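Local atomic coordinates of pirin-like protein (Geobacillus kaustophilus, PDB entry 2P17), a protein that is of unknown function but belongs to the pirin family of the cupin clan and binds one iron ion per subunit. Residues Ser198-Gly202 with Ala203-Glu207. Residues are numbered along the deposited sequence; the frame is centred on the assembly and turned at random.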
# COMPACT_ATOMS: atom_id res chain seq x y z
N SER A 198 11.46 13.82 1.28
CA SER A 198 10.43 14.84 1.09
C SER A 198 10.39 15.26 -0.36
O SER A 198 11.31 14.99 -1.14
CB SER A 198 10.71 16.07 1.96
OG SER A 198 11.97 16.63 1.64
N GLY A 199 9.29 15.92 -0.72
CA GLY A 199 9.10 16.38 -2.07
C GLY A 199 7.88 17.27 -2.16
O GLY A 199 7.32 17.67 -1.14
N VAL A 200 7.50 17.60 -3.39
CA VAL A 200 6.25 18.32 -3.65
C VAL A 200 5.39 17.47 -4.61
O VAL A 200 5.93 16.72 -5.44
CB VAL A 200 6.47 19.76 -4.19
CG1 VAL A 200 7.11 20.62 -3.13
CG2 VAL A 200 7.32 19.75 -5.45
N PHE A 201 4.07 17.61 -4.49
CA PHE A 201 3.15 16.62 -5.05
C PHE A 201 1.94 17.26 -5.67
O PHE A 201 1.37 18.19 -5.11
CB PHE A 201 2.69 15.67 -3.94
CG PHE A 201 3.80 14.87 -3.33
CD1 PHE A 201 4.13 13.62 -3.85
CD2 PHE A 201 4.52 15.37 -2.25
CE1 PHE A 201 5.15 12.89 -3.28
CE2 PHE A 201 5.56 14.65 -1.70
CZ PHE A 201 5.87 13.40 -2.21
N GLY A 202 1.52 16.72 -6.81
CA GLY A 202 0.25 17.10 -7.42
C GLY A 202 0.29 18.43 -8.14
O GLY A 202 1.34 19.06 -8.26
N ALA A 203 -0.89 18.85 -8.61
CA ALA A 203 -1.02 20.06 -9.40
C ALA A 203 -0.54 21.33 -8.70
O ALA A 203 -0.02 22.25 -9.36
CB ALA A 203 -2.45 20.23 -9.86
N ASP A 204 -0.68 21.37 -7.38
CA ASP A 204 -0.37 22.56 -6.60
C ASP A 204 0.95 22.46 -5.84
O ASP A 204 1.26 23.32 -5.01
CB ASP A 204 -1.51 22.85 -5.61
CG ASP A 204 -2.84 23.08 -6.29
OD1 ASP A 204 -2.90 23.93 -7.21
OD2 ASP A 204 -3.83 22.42 -5.90
N ASN A 205 1.73 21.41 -6.12
CA ASN A 205 3.05 21.24 -5.50
C ASN A 205 2.99 21.28 -3.97
O ASN A 205 3.75 22.01 -3.31
CB ASN A 205 4.06 22.25 -6.06
CG ASN A 205 4.29 22.09 -7.55
OD1 ASN A 205 4.58 21.00 -8.02
ND2 ASN A 205 4.17 23.18 -8.29
N ILE A 206 2.07 20.50 -3.41
CA ILE A 206 1.90 20.39 -1.97
C ILE A 206 3.06 19.61 -1.37
O ILE A 206 3.48 18.58 -1.90
CB ILE A 206 0.55 19.69 -1.65
CG1 ILE A 206 -0.64 20.54 -2.13
CG2 ILE A 206 0.41 19.34 -0.16
CD1 ILE A 206 -0.72 21.97 -1.55
N GLU A 207 3.61 20.12 -0.27
CA GLU A 207 4.75 19.50 0.37
C GLU A 207 4.34 18.24 1.09
O GLU A 207 3.26 18.17 1.68
CB GLU A 207 5.41 20.45 1.38
CG GLU A 207 6.14 21.63 0.75
CD GLU A 207 6.43 22.73 1.75
OE1 GLU A 207 6.28 22.49 2.97
OE2 GLU A 207 6.83 23.83 1.32
O HOH W 1 -1.40 19.16 -5.34
O HOH W 2 4.08 18.67 -7.61
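With Val200 CG1 anti to its own carbonyl carbon (chi1 -67°) and Asn205 CG likewise anti to its own, the two side chains meet obliquely across a short beta hairpin. Val200 reaches across to the end of the turn and the start of the returning strand: its CG1 lies 3.6 Å from Asn205 O and also meets Glu207 CG, while Val200 CG2 comes to 4.0 Å from Asn205 OD1, near the CB of that residue. Were Val200 an alanine, both branch methyls would be gone, which would probably open a gap beside Asn205 and leave the Glu207 CG methylene without its aliphatic partner.

The hairpin illustrates how a tight reversal is held by its backbone. Gly202 to Asn205 form a type I turn in which Asn205 N donates to Gly202 O at 3.2 Å, nearly straight at the hydrogen (163°) but from well above the carbonyl plane. Beyond it, Phe201 and Ile206 make an antiparallel hydrogen-bonded pair: Ile206 N gives a 3.0 Å bond to Phe201 O, whereas the return bond from Phe201 N to Ile206 O is weak, bent to 125°. Ile206 O also lies in the plane of the Phe201 ring, 3.4 Å from Phe201 CD2 at its edge. One water joins Phe201 O to Asp204 N, and a second donates to Gly202 O.

Within the C-terminal cupin domain, away from the iron, strand 198-201 runs between strands 206-209 and 224-231. Phe201 packs against Ile7, Leu192, Ile194, Val229, Leu235 and Leu237, and Ile206 touches Val10 of strand 3-19.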